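Local coordinates for protein metallo-beta-lactamase (Pseudomonas stutzeri, PDB 4ZEJ) that probably hydrolyses beta-lactam antibiotics to substituted beta-amino acids using two active-site zinc ions, as a class B metallo-beta-lactamase linked to antibiotic resistance, at residues N33-I38 and I194-H199; N42-D47 and G71-H76; L128-Y133 and V144-K149; R160-E165 and D204-K209. All blocks are in the same frame, centred on the assembly; numbering follows the deposited sequence.

Interaction 1 (N33-I38 and I194-H199); sequences NGLVVI and IVIPGH. With ZN (zinc ion), chain C.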
loop_
_atom_site.group_PDB
_atom_site.type_symbol
_atom_site.label_atom_id
_atom_site.label_comp_id
_atom_site.label_asym_id
_atom_site.label_seq_id
_atom_site.Cartn_x
_atom_site.Cartn_y
_atom_site.Cartn_z
ATOM N N ASN A 33 0.919 -5.030 -5.307
ATOM C CA ASN A 33 -0.394 -5.222 -4.680
ATOM C C ASN A 33 -0.985 -3.953 -4.104
ATOM O O ASN A 33 -0.274 -3.150 -3.490
ATOM C CB ASN A 33 -0.284 -6.201 -3.514
ATOM C CG ASN A 33 0.315 -7.532 -3.914
ATOM O OD1 ASN A 33 0.226 -7.947 -5.073
ATOM N ND2 ASN A 33 0.930 -8.215 -2.956
ATOM N N GLY A 34 -2.291 -3.797 -4.267
ATOM C CA GLY A 34 -3.066 -2.822 -3.523
ATOM C C GLY A 34 -4.436 -3.410 -3.244
ATOM O O GLY A 34 -4.678 -4.580 -3.568
ATOM N N LEU A 35 -5.314 -2.627 -2.627
ATOM C CA LEU A 35 -6.652 -3.110 -2.265
ATOM C C LEU A 35 -7.745 -2.202 -2.766
ATOM O O LEU A 35 -7.522 -0.997 -2.988
ATOM C CB LEU A 35 -6.828 -3.218 -0.747
ATOM C CG LEU A 35 -5.933 -4.095 0.092
ATOM C CD1 LEU A 35 -6.297 -3.961 1.568
ATOM C CD2 LEU A 35 -6.052 -5.533 -0.396
ATOM N N VAL A 36 -8.925 -2.788 -2.945
ATOM C CA VAL A 36 -10.180 -2.025 -2.919
ATOM C C VAL A 36 -10.943 -2.500 -1.691
ATOM O O VAL A 36 -11.180 -3.711 -1.537
ATOM C CB VAL A 36 -11.045 -2.243 -4.178
ATOM C CG1 VAL A 36 -12.311 -1.389 -4.111
ATOM C CG2 VAL A 36 -10.272 -1.925 -5.451
ATOM N N VAL A 37 -11.314 -1.553 -0.825
ATOM C CA VAL A 37 -12.060 -1.818 0.400
ATOM C C VAL A 37 -13.492 -1.353 0.154
ATOM O O VAL A 37 -13.705 -0.209 -0.253
ATOM C CB VAL A 37 -11.443 -1.073 1.606
ATOM C CG1 VAL A 37 -12.273 -1.282 2.874
ATOM C CG2 VAL A 37 -9.997 -1.526 1.832
ATOM N N ILE A 38 -14.456 -2.246 0.395
ATOM C CA ILE A 38 -15.875 -1.955 0.222
ATOM C C ILE A 38 -16.557 -1.894 1.594
ATOM O O ILE A 38 -16.262 -2.685 2.490
ATOM C CB ILE A 38 -16.578 -3.032 -0.643
ATOM C CG1 ILE A 38 -15.846 -3.262 -1.976
ATOM C CG2 ILE A 38 -18.032 -2.668 -0.903
ATOM C CD1 ILE A 38 -15.771 -2.073 -2.898
ATOM N N ILE A 194 -4.934 -11.450 8.611
ATOM C CA ILE A 194 -4.367 -11.445 7.276
ATOM C C ILE A 194 -3.440 -10.241 7.201
ATOM O O ILE A 194 -3.803 -9.140 7.631
ATOM C CB ILE A 194 -5.460 -11.355 6.183
ATOM C CG1 ILE A 194 -6.370 -12.594 6.229
ATOM C CG2 ILE A 194 -4.838 -11.149 4.795
ATOM C CD1 ILE A 194 -7.619 -12.509 5.363
ATOM N N VAL A 195 -2.246 -10.466 6.659
ATOM C CA VAL A 195 -1.317 -9.410 6.346
ATOM C C VAL A 195 -1.008 -9.446 4.857
ATOM O O VAL A 195 -0.697 -10.508 4.295
ATOM C CB VAL A 195 -0.010 -9.537 7.156
ATOM C CG1 VAL A 195 0.980 -8.463 6.731
ATOM C CG2 VAL A 195 -0.314 -9.454 8.653
ATOM N N ILE A 196 -1.096 -8.278 4.235
ATOM C CA ILE A 196 -0.888 -8.129 2.800
ATOM C C ILE A 196 0.408 -7.332 2.541
ATOM O O ILE A 196 0.527 -6.171 2.954
ATOM C CB ILE A 196 -2.142 -7.498 2.140
ATOM C CG1 ILE A 196 -3.348 -8.419 2.465
ATOM C CG2 ILE A 196 -1.928 -7.298 0.630
ATOM C CD1 ILE A 196 -4.662 -8.083 1.857
ATOM N N PRO A 197 1.393 -7.961 1.860
ATOM C CA PRO A 197 2.617 -7.243 1.488
ATOM C C PRO A 197 2.405 -6.407 0.221
ATOM O O PRO A 197 1.474 -6.650 -0.540
ATOM C CB PRO A 197 3.608 -8.382 1.214
ATOM C CG PRO A 197 2.755 -9.458 0.642
ATOM C CD PRO A 197 1.424 -9.350 1.358
ATOM N N GLY A 198 3.291 -5.436 0.001
ATOM C CA GLY A 198 3.291 -4.637 -1.209
ATOM C C GLY A 198 3.570 -5.470 -2.452
ATOM O O GLY A 198 3.104 -5.144 -3.528
ATOM N N HIS A 199 4.341 -6.543 -2.292
ATOM C CA HIS A 199 4.717 -7.425 -3.395
ATOM C C HIS A 199 4.677 -8.866 -2.936
ATOM O O HIS A 199 5.179 -9.180 -1.868
ATOM C CB HIS A 199 6.136 -7.101 -3.854
ATOM C CG HIS A 199 6.333 -5.672 -4.225
ATOM N ND1 HIS A 199 5.967 -5.168 -5.452
ATOM C CD2 HIS A 199 6.819 -4.627 -3.516
ATOM C CE1 HIS A 199 6.236 -3.879 -5.496
ATOM N NE2 HIS A 199 6.765 -3.528 -4.334
HETATM ZN ZN ZN C . 6.815 -1.567 -3.446
#
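At the edge of the dinuclear zinc site of this metallo-beta-lactamase, Asn-33 meets Pro-197 and Gly-198, the residues just ahead of the zinc ligand His-199. Two bonds tie Asn-33 to consecutive carbonyls. Its backbone N donates to Gly-198 O at 2.8 Å, and its amide ND2 donates to Pro-197 O at 2.9 Å, fairly straight (160° at the hydrogen). The acceptor lies close to the plane of the Asn-33 amide, whereas the donor stands above the Pro-197 carbonyl plane, 41° out of it. With CG beside the backbone N (chi1 -56°), the amide can reach the same turn as the main chain; ND2 also donates to Gly-200 O, so the amide bridges both sides of His-199. That imidazole binds zinc through NE2 at 2.1 Å, alongside Asp-80 and Cys-157, and ND1 is held by Ser-31 O, which should help fix the ring's rotation. Farther along, Leu-35 and Ile-196 reach toward each other tip to tip, CD2 of Leu-35 lying 3.7 Å from CD1 of Ile-196. The contact joins the two sheets of the alpha-beta/beta-alpha sandwich: strand 30-39, between strands 15-24 and 42-46, and strand 194-197, beside strand 152-156, whose Phe-154 touches both Leu-35 and Ile-196.

Interaction 2 (N42-D47 and G71-H76); sequences NAFIVD and GSVSTH. With ZN (zinc ion), chain D.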
loop_
_atom_site.group_PDB
_atom_site.type_symbol
_atom_site.label_atom_id
_atom_site.label_comp_id
_atom_site.label_asym_id
_atom_site.label_seq_id
_atom_site.Cartn_x
_atom_site.Cartn_y
_atom_site.Cartn_z
ATOM N N ASN A 42 -19.870 1.924 -0.605
ATOM C CA ASN A 42 -18.712 2.793 -0.861
ATOM C C ASN A 42 -17.469 1.953 -1.128
ATOM O O ASN A 42 -17.392 0.835 -0.653
ATOM C CB ASN A 42 -18.440 3.689 0.344
ATOM C CG ASN A 42 -19.607 4.579 0.680
ATOM O OD1 ASN A 42 -20.160 5.230 -0.198
ATOM N ND2 ASN A 42 -19.999 4.616 1.955
ATOM N N ALA A 43 -16.526 2.500 -1.902
ATOM C CA ALA A 43 -15.230 1.873 -2.185
ATOM C C ALA A 43 -14.106 2.856 -1.890
ATOM O O ALA A 43 -14.256 4.063 -2.067
ATOM C CB ALA A 43 -15.142 1.423 -3.638
ATOM N N PHE A 44 -12.979 2.324 -1.438
ATOM C CA PHE A 44 -11.784 3.106 -1.218
ATOM C C PHE A 44 -10.586 2.299 -1.706
ATOM O O PHE A 44 -10.505 1.082 -1.473
ATOM C CB PHE A 44 -11.637 3.471 0.262
ATOM C CG PHE A 44 -10.777 4.677 0.505
ATOM C CD1 PHE A 44 -11.335 5.953 0.522
ATOM C CD2 PHE A 44 -9.416 4.547 0.712
ATOM C CE1 PHE A 44 -10.543 7.075 0.741
ATOM C CE2 PHE A 44 -8.616 5.669 0.928
ATOM C CZ PHE A 44 -9.186 6.929 0.945
ATOM N N ILE A 45 -9.666 2.980 -2.387
ATOM C CA ILE A 45 -8.489 2.341 -2.962
ATOM C C ILE A 45 -7.301 2.491 -2.006
ATOM O O ILE A 45 -7.016 3.593 -1.563
ATOM C CB ILE A 45 -8.157 2.959 -4.356
ATOM C CG1 ILE A 45 -9.265 2.618 -5.369
ATOM C CG2 ILE A 45 -6.813 2.461 -4.869
ATOM C CD1 ILE A 45 -9.271 3.484 -6.610
ATOM N N VAL A 46 -6.614 1.388 -1.695
ATOM C CA VAL A 46 -5.373 1.416 -0.920
ATOM C C VAL A 46 -4.240 1.113 -1.905
ATOM O O VAL A 46 -4.092 -0.030 -2.366
ATOM C CB VAL A 46 -5.370 0.411 0.268
ATOM C CG1 VAL A 46 -4.071 0.521 1.059
ATOM C CG2 VAL A 46 -6.571 0.652 1.185
ATOM N N ASP A 47 -3.476 2.160 -2.219
ATOM C CA ASP A 47 -2.423 2.192 -3.239
ATOM C C ASP A 47 -2.927 2.051 -4.677
ATOM O O ASP A 47 -3.784 1.236 -4.978
ATOM C CB ASP A 47 -1.315 1.188 -2.932
ATOM C CG ASP A 47 -0.486 1.598 -1.732
ATOM O OD1 ASP A 47 -0.267 2.814 -1.533
ATOM O OD2 ASP A 47 0.007 0.705 -1.020
ATOM N N GLY A 71 -12.210 7.605 -2.750
ATOM C CA GLY A 71 -10.843 8.057 -2.980
ATOM C C GLY A 71 -9.798 6.969 -2.844
ATOM O O GLY A 71 -10.130 5.785 -2.798
ATOM N N SER A 72 -8.535 7.397 -2.815
ATOM C CA SER A 72 -7.383 6.510 -2.676
ATOM C C SER A 72 -6.447 7.018 -1.590
ATOM O O SER A 72 -6.395 8.219 -1.331
ATOM C CB SER A 72 -6.602 6.423 -3.985
ATOM O OG SER A 72 -5.927 7.647 -4.268
ATOM N N VAL A 73 -5.700 6.103 -0.977
ATOM C CA VAL A 73 -4.571 6.473 -0.111
ATOM C C VAL A 73 -3.338 5.723 -0.589
ATOM O O VAL A 73 -3.458 4.567 -1.010
ATOM C CB VAL A 73 -4.838 6.193 1.385
ATOM C CG1 VAL A 73 -4.987 4.694 1.683
ATOM C CG2 VAL A 73 -3.735 6.786 2.248
ATOM N N SER A 74 -2.177 6.386 -0.553
ATOM C CA SER A 74 -0.901 5.766 -0.919
ATOM C C SER A 74 -0.039 5.591 0.335
ATOM O O SER A 74 -0.018 6.466 1.209
ATOM C CB SER A 74 -0.161 6.578 -1.977
ATOM O OG SER A 74 -0.893 6.608 -3.192
ATOM N N THR A 75 0.653 4.458 0.424
ATOM C CA THR A 75 1.339 4.036 1.660
ATOM C C THR A 75 2.837 4.362 1.705
ATOM O O THR A 75 3.450 4.251 2.756
ATOM C CB THR A 75 1.106 2.548 1.955
ATOM O OG1 THR A 75 1.585 1.753 0.865
ATOM C CG2 THR A 75 -0.393 2.272 2.174
ATOM N N HIS A 76 3.420 4.748 0.572
ATOM C CA HIS A 76 4.679 5.527 0.558
ATOM C C HIS A 76 4.811 6.176 -0.820
ATOM O O HIS A 76 3.940 5.991 -1.655
ATOM C CB HIS A 76 5.934 4.732 0.990
ATOM C CG HIS A 76 6.415 3.722 0.003
ATOM N ND1 HIS A 76 5.823 2.488 -0.138
ATOM C CD2 HIS A 76 7.459 3.736 -0.853
ATOM C CE1 HIS A 76 6.464 1.798 -1.058
ATOM N NE2 HIS A 76 7.459 2.531 -1.505
HETATM ZN ZN ZN D . 9.247 1.721 -2.405
HETATM O O HOH W 1 11.036 0.755 -3.895
#
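Asp-47 and Thr-75 cross at about a right angle where the two parallel strands of a beta-alpha-beta unit (strand 42-46, helix 52-64, strand 68-73) run out toward the zinc site. The Asp-47 carboxylate takes the start of the next loop with both oxygens: Thr-75 N gives to OD1 and Thr-75 OG1 to OD2 of Asp-47, each on the syn lone pair. With OG1 between the backbone N and the carbonyl carbon (chi1 59°), the hydroxyl reaches OD2 while the N of the same residue reaches OD1. Arg-81 adds a salt bridge to OD2, so two donors hold that oxygen and the carboxylate is probably favoured as the anion. Thr-75 is followed directly by His-76, whose NE2 binds the zinc ion of the three-histidine site at 2.2 Å, with His-78 and His-138; Asp-47 thus probably helps to set the chain just ahead of a zinc ligand.

At the opposite end of the contact, the Phe-44 ring lies over the Gly-71 peptide. Gly-71 O stands 3.4 Å above the centre of the ring plane, and Val-73 CB comes in at the edge. Swinging CG away from the backbone N (chi1 -157°) lays the ring across Gly-71, whose backbone angles themselves call for glycine and which has no side chain to crowd CE1. Ile-45 and Ser-72 pair on the other side of the sheet. The two strands are joined by Ile-45 N to Gly-71 O (2.9 Å), Val-73 N to Ile-45 O (2.9 Å) and, shortest of the three, Asp-47 N to Val-73 O at 2.7 Å.

Interaction 3 (L128-Y133 and V144-K149); sequences LIEVFY and VVWLPK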
loop_
_atom_site.group_PDB
_atom_site.type_symbol
_atom_site.label_atom_id
_atom_site.label_comp_id
_atom_site.label_asym_id
_atom_site.label_seq_id
_atom_site.Cartn_x
_atom_site.Cartn_y
_atom_site.Cartn_z
ATOM N N LEU A 128 -13.310 3.212 9.249
ATOM C CA LEU A 128 -13.172 1.970 8.471
ATOM C C LEU A 128 -11.707 1.670 8.151
ATOM O O LEU A 128 -11.295 0.511 8.113
ATOM C CB LEU A 128 -13.957 2.087 7.160
ATOM C CG LEU A 128 -13.929 0.930 6.157
ATOM C CD1 LEU A 128 -14.698 -0.260 6.681
ATOM C CD2 LEU A 128 -14.489 1.369 4.816
ATOM N N ILE A 129 -10.944 2.726 7.902
ATOM C CA ILE A 129 -9.564 2.613 7.461
ATOM C C ILE A 129 -8.712 3.415 8.431
ATOM O O ILE A 129 -8.944 4.618 8.625
ATOM C CB ILE A 129 -9.423 3.139 6.020
ATOM C CG1 ILE A 129 -10.131 2.187 5.045
ATOM C CG2 ILE A 129 -7.958 3.279 5.625
ATOM C CD1 ILE A 129 -10.514 2.809 3.725
ATOM N N GLU A 130 -7.758 2.741 9.066
ATOM C CA GLU A 130 -6.821 3.388 9.964
ATOM C C GLU A 130 -5.441 3.376 9.329
ATOM O O GLU A 130 -5.014 2.348 8.809
ATOM C CB GLU A 130 -6.810 2.696 11.322
ATOM C CG GLU A 130 -8.178 2.718 12.001
ATOM C CD GLU A 130 -8.182 2.159 13.417
ATOM O OE1 GLU A 130 -7.151 1.627 13.881
ATOM O OE2 GLU A 130 -9.240 2.262 14.075
ATOM N N VAL A 131 -4.762 4.517 9.387
ATOM C CA VAL A 131 -3.401 4.687 8.845
ATOM C C VAL A 131 -2.457 4.894 10.031
ATOM O O VAL A 131 -2.723 5.730 10.894
ATOM C CB VAL A 131 -3.337 5.884 7.880
ATOM C CG1 VAL A 131 -1.939 6.050 7.287
ATOM C CG2 VAL A 131 -4.366 5.714 6.770
ATOM N N PHE A 132 -1.374 4.120 10.074
ATOM C CA PHE A 132 -0.439 4.137 11.194
ATOM C C PHE A 132 0.991 4.154 10.689
ATOM O O PHE A 132 1.335 3.410 9.774
ATOM C CB PHE A 132 -0.666 2.904 12.068
ATOM C CG PHE A 132 0.321 2.753 13.189
ATOM C CD1 PHE A 132 0.255 3.579 14.308
ATOM C CD2 PHE A 132 1.300 1.769 13.142
ATOM C CE1 PHE A 132 1.153 3.435 15.351
ATOM C CE2 PHE A 132 2.205 1.620 14.179
ATOM C CZ PHE A 132 2.128 2.450 15.290
ATOM N N TYR A 133 1.809 5.007 11.300
ATOM C CA TYR A 133 3.234 5.075 11.014
ATOM C C TYR A 133 3.977 4.237 12.058
ATOM O O TYR A 133 4.004 4.611 13.225
ATOM C CB TYR A 133 3.708 6.530 11.073
ATOM C CG TYR A 133 5.171 6.696 10.776
ATOM C CD1 TYR A 133 5.678 6.339 9.532
ATOM C CD2 TYR A 133 6.051 7.196 11.727
ATOM C CE1 TYR A 133 7.018 6.474 9.238
ATOM C CE2 TYR A 133 7.400 7.346 11.439
ATOM C CZ TYR A 133 7.880 6.995 10.194
ATOM O OH TYR A 133 9.224 7.141 9.903
ATOM N N VAL A 144 1.312 1.788 7.337
ATOM C CA VAL A 144 0.492 0.591 7.196
ATOM C C VAL A 144 -0.977 1.002 7.358
ATOM O O VAL A 144 -1.278 2.072 7.912
ATOM C CB VAL A 144 0.920 -0.539 8.175
ATOM C CG1 VAL A 144 2.383 -0.898 7.960
ATOM C CG2 VAL A 144 0.654 -0.168 9.627
ATOM N N VAL A 145 -1.864 0.167 6.825
ATOM C CA VAL A 145 -3.306 0.416 6.808
ATOM C C VAL A 145 -3.981 -0.770 7.479
ATOM O O VAL A 145 -3.821 -1.916 7.044
ATOM C CB VAL A 145 -3.845 0.645 5.367
ATOM C CG1 VAL A 145 -5.372 0.741 5.330
ATOM C CG2 VAL A 145 -3.232 1.892 4.784
ATOM N N TRP A 146 -4.702 -0.474 8.559
ATOM C CA TRP A 146 -5.429 -1.460 9.344
ATOM C C TRP A 146 -6.901 -1.318 9.035
ATOM O O TRP A 146 -7.438 -0.185 8.981
ATOM C CB TRP A 146 -5.150 -1.249 10.840
ATOM C CG TRP A 146 -5.969 -2.077 11.805
ATOM C CD1 TRP A 146 -6.849 -1.602 12.720
ATOM C CD2 TRP A 146 -5.963 -3.507 11.960
ATOM N NE1 TRP A 146 -7.406 -2.638 13.441
ATOM C CE2 TRP A 146 -6.876 -3.819 12.994
ATOM C CE3 TRP A 146 -5.275 -4.551 11.328
ATOM C CZ2 TRP A 146 -7.121 -5.135 13.411
ATOM C CZ3 TRP A 146 -5.521 -5.863 11.736
ATOM C CH2 TRP A 146 -6.427 -6.141 12.781
ATOM N N LEU A 147 -7.537 -2.467 8.822
ATOM C CA LEU A 147 -8.953 -2.550 8.512
ATOM C C LEU A 147 -9.608 -3.284 9.686
ATOM O O LEU A 147 -9.709 -4.514 9.674
ATOM C CB LEU A 147 -9.154 -3.280 7.183
ATOM C CG LEU A 147 -8.360 -2.667 6.013
ATOM C CD1 LEU A 147 -8.567 -3.476 4.748
ATOM C CD2 LEU A 147 -8.728 -1.213 5.764
ATOM N N PRO A 148 -10.035 -2.529 10.722
ATOM C CA PRO A 148 -10.533 -3.179 11.946
ATOM C C PRO A 148 -11.721 -4.120 11.748
ATOM O O PRO A 148 -11.821 -5.114 12.463
ATOM C CB PRO A 148 -10.916 -1.999 12.863
ATOM C CG PRO A 148 -10.888 -0.783 12.015
ATOM C CD PRO A 148 -9.960 -1.063 10.873
ATOM N N LYS A 149 -12.587 -3.814 10.783
ATOM C CA LYS A 149 -13.755 -4.648 10.489
ATOM C C LYS A 149 -13.368 -5.994 9.874
ATOM O O LYS A 149 -14.036 -7.002 10.125
ATOM C CB LYS A 149 -14.729 -3.912 9.559
ATOM C CG LYS A 149 -15.302 -2.640 10.166
ATOM C CD LYS A 149 -16.241 -1.911 9.213
ATOM C CE LYS A 149 -17.609 -2.548 9.125
ATOM N NZ LYS A 149 -18.627 -1.544 8.712
HETATM O O HOH W 2 -12.250 -1.942 8.591
#
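The Trp-146 indole has the carboxylate of Glu-130 beside it: OE1 of Glu-130 comes to the ring edge, 3.4 Å from CD1 of Trp-146, the two planes turned 58° apart. Over one face of the indole, offset toward the rim, lies Pro-148 N, and the ring of Tyr-189 also meets the indole. Both Glu-130 and Trp-146 point the same way, the glutamate extended beyond CG. The Phe-132 ring is likewise approached at its edge, near its plane, by CG2 of Val-144, 4.1 Å from CD2 of Phe-132.

These residues belong to a beta hairpin, strands 129-132 and 144-147. Glu-130 with Trp-146 and Phe-132 with Val-144 are hydrogen-bonded pairs, each with two N-H...O bonds; Trp-146 N, for instance, lies 2.9 Å from Glu-130 O. Val-131 and Val-145 form the non-hydrogen-bonded pair between them. On the face of these valines, CG2 of Ile-129 touches CG1 of Val-145 at 3.6 Å, and Ile-129 runs beside Leu-147, pointing toward the other sheet, where Phe-44 and Leu-35 receive them.

Toward strand 121-124, on the other side of strand 129-132, Leu-128 and Ile-129 form a classic beta bulge facing Leu-124. Past the last hairpin pair a water donates to Leu-128 O (2.7 Å) and accepts from Lys-149 N (2.9 Å), bridging the two segments. CD1 of Leu-128 is tight against CD of Lys-149, whose ammonium forms a salt bridge with Asp-39. Ile-129, Val-145 and Leu-147 thus pack onto the other sheet by van der Waals contact, while Glu-130 OE1 meets an indole carbon, without a hydrogen bond.

Interaction 4 (R160-E165 and D204-K209); sequences RSLDSE and DIALLK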
loop_
_atom_site.group_PDB
_atom_site.type_symbol
_atom_site.label_atom_id
_atom_site.label_comp_id
_atom_site.label_asym_id
_atom_site.label_seq_id
_atom_site.Cartn_x
_atom_site.Cartn_y
_atom_site.Cartn_z
ATOM N N ARG A 160 7.438 -7.671 3.796
ATOM C CA ARG A 160 7.882 -8.589 2.757
ATOM C C ARG A 160 7.102 -9.901 2.805
ATOM O O ARG A 160 6.654 -10.344 3.879
ATOM C CB ARG A 160 9.382 -8.881 2.903
ATOM C CG ARG A 160 10.253 -7.637 2.945
ATOM C CD ARG A 160 10.311 -6.932 1.609
ATOM N NE ARG A 160 11.015 -7.777 0.636
ATOM C CZ ARG A 160 11.042 -7.575 -0.673
ATOM N NH1 ARG A 160 10.396 -6.534 -1.243
ATOM N NH2 ARG A 160 11.729 -8.419 -1.415
ATOM N N SER A 161 6.966 -10.527 1.636
ATOM C CA SER A 161 6.353 -11.853 1.535
ATOM C C SER A 161 7.249 -12.922 2.183
ATOM O O SER A 161 8.448 -12.713 2.330
ATOM C CB SER A 161 6.117 -12.237 0.073
ATOM O OG SER A 161 7.342 -12.248 -0.642
ATOM N N LEU A 162 6.666 -14.066 2.527
ATOM C CA LEU A 162 7.415 -15.154 3.198
ATOM C C LEU A 162 8.490 -15.771 2.312
ATOM O O LEU A 162 9.530 -16.226 2.809
ATOM C CB LEU A 162 6.489 -16.259 3.724
ATOM C CG LEU A 162 5.560 -15.947 4.887
ATOM C CD1 LEU A 162 4.775 -17.201 5.242
ATOM C CD2 LEU A 162 6.288 -15.417 6.107
ATOM N N ASP A 163 8.280 -15.750 1.002
ATOM C CA ASP A 163 9.298 -16.291 0.094
ATOM C C ASP A 163 10.413 -15.273 -0.222
ATOM O O ASP A 163 11.314 -15.580 -1.000
ATOM C CB ASP A 163 8.655 -16.837 -1.184
ATOM C CG ASP A 163 8.258 -15.753 -2.168
ATOM O OD1 ASP A 163 7.962 -14.612 -1.765
ATOM O OD2 ASP A 163 8.246 -16.059 -3.372
ATOM N N SER A 164 10.356 -14.068 0.346
ATOM C CA SER A 164 11.402 -13.067 0.091
ATOM C C SER A 164 12.705 -13.485 0.754
ATOM O O SER A 164 12.718 -13.854 1.950
ATOM C CB SER A 164 11.012 -11.677 0.586
ATOM O OG SER A 164 9.899 -11.195 -0.123
ATOM N N GLU A 165 13.789 -13.407 -0.017
ATOM C CA GLU A 165 15.139 -13.707 0.466
ATOM C C GLU A 165 15.808 -12.476 1.082
ATOM O O GLU A 165 16.836 -12.596 1.739
ATOM C CB GLU A 165 16.000 -14.226 -0.697
ATOM C CG GLU A 165 15.539 -15.582 -1.228
ATOM C CD GLU A 165 16.065 -15.922 -2.613
ATOM O OE1 GLU A 165 17.000 -15.243 -3.103
ATOM O OE2 GLU A 165 15.537 -16.883 -3.229
ATOM N N ASP A 204 -0.423 -14.414 6.921
ATOM C CA ASP A 204 -0.862 -13.989 8.251
ATOM C C ASP A 204 0.232 -13.134 8.898
ATOM O O ASP A 204 1.132 -12.626 8.190
ATOM C CB ASP A 204 -1.328 -15.209 9.086
ATOM C CG ASP A 204 -0.202 -16.135 9.501
ATOM O OD1 ASP A 204 0.961 -15.930 9.106
ATOM O OD2 ASP A 204 -0.489 -17.104 10.237
ATOM N N ILE A 205 0.171 -12.976 10.224
ATOM C CA ILE A 205 1.117 -12.130 10.934
ATOM C C ILE A 205 2.576 -12.619 10.778
ATOM O O ILE A 205 3.505 -11.836 10.984
ATOM C CB ILE A 205 0.664 -11.889 12.404
ATOM C CG1 ILE A 205 1.026 -10.468 12.868
ATOM C CG2 ILE A 205 1.185 -12.976 13.334
ATOM C CD1 ILE A 205 0.373 -10.060 14.160
ATOM N N ALA A 206 2.771 -13.889 10.393
ATOM C CA ALA A 206 4.097 -14.418 10.040
ATOM C C ALA A 206 4.898 -13.521 9.096
ATOM O O ALA A 206 6.125 -13.450 9.215
ATOM C CB ALA A 206 3.983 -15.814 9.449
ATOM N N LEU A 207 4.226 -12.830 8.168
ATOM C CA LEU A 207 4.937 -11.921 7.262
ATOM C C LEU A 207 5.685 -10.830 8.027
ATOM O O LEU A 207 6.798 -10.471 7.652
ATOM C CB LEU A 207 4.003 -11.296 6.219
ATOM C CG LEU A 207 3.770 -12.146 4.983
ATOM C CD1 LEU A 207 2.945 -13.361 5.307
ATOM C CD2 LEU A 207 3.076 -11.304 3.908
ATOM N N LEU A 208 5.079 -10.295 9.076
ATOM C CA LEU A 208 5.758 -9.278 9.908
ATOM C C LEU A 208 6.943 -9.861 10.683
ATOM O O LEU A 208 7.985 -9.212 10.801
ATOM C CB LEU A 208 4.781 -8.579 10.870
ATOM C CG LEU A 208 4.095 -7.316 10.364
ATOM C CD1 LEU A 208 2.981 -6.930 11.330
ATOM C CD2 LEU A 208 5.115 -6.187 10.272
ATOM N N LYS A 209 6.802 -11.090 11.182
ATOM C CA LYS A 209 7.916 -11.761 11.891
ATOM C C LYS A 209 9.095 -12.046 10.946
ATOM O O LYS A 209 10.252 -11.885 11.322
ATOM C CB LYS A 209 7.449 -13.054 12.560
ATOM C CG LYS A 209 6.221 -12.796 13.438
ATOM C CD LYS A 209 5.976 -13.837 14.460
ATOM C CE LYS A 209 6.845 -13.622 15.681
ATOM N NZ LYS A 209 6.601 -14.747 16.593
#
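Leu-162 and Leu-207 carry this contact between a type I beta turn, Ser-161 to Ser-164, and the first turn of the C-terminal helix 206-218. The apolar part comes first. The two leucines cross at about a right angle, CG of Leu-162 lying 3.7 Å from CD1 of Leu-207. Leu-162 holds its CG beside the backbone N (chi1 -69°), which brings CD2 to Ala-206, 4.1 Å from CB of Ala-206 and also against the Ala-206 carbonyl oxygen. Leu-207 also touches the backbone of the loop, its CG 3.6 Å from Arg-160 O.

Polar bonds hold each segment in shape. In the turn, Ser-164 N donates to Ser-161 O, and Ser-161 OG donates to Asp-163 OD1 at 2.7 Å. Farther along the helix, Thr-211 OG1 bonds Arg-160 N and His-210 NE2 bonds Ser-164 O, so the loop is tied to the helix beyond the leucines too. The Arg-160 side chain leads away toward the zinc site, with NE bonded to Gly-166 O. Asp-204 precedes the turn into the helix and makes a capping bond: OD1 of Asp-204 accepts from Ala-206 N at 3.0 Å, approached from above the carboxylate plane.

How the interactions relate
From the N terminus, strand 30-39 comes first and waits for strand 194-197, so interaction 1 closes a long loop that encloses interactions 2 and 3. Within it, interaction 2 closes the short beta-alpha-beta excursion, and later interaction 3 closes the hairpin of the second sheet; these two follow in series. Interaction 4 opens after interaction 3, before strand 194-197 arrives, and closes beyond it, so its loop crosses that of interaction 1. Strands 30-39 and 42-46 are neighbours in one sheet; Val-37 against Leu-128 joins interactions 1 and 3, and Thr-75 against Val-145 joins interactions 2 and 3. Pro-197 against Leu-207 connects interaction 4 to interaction 1.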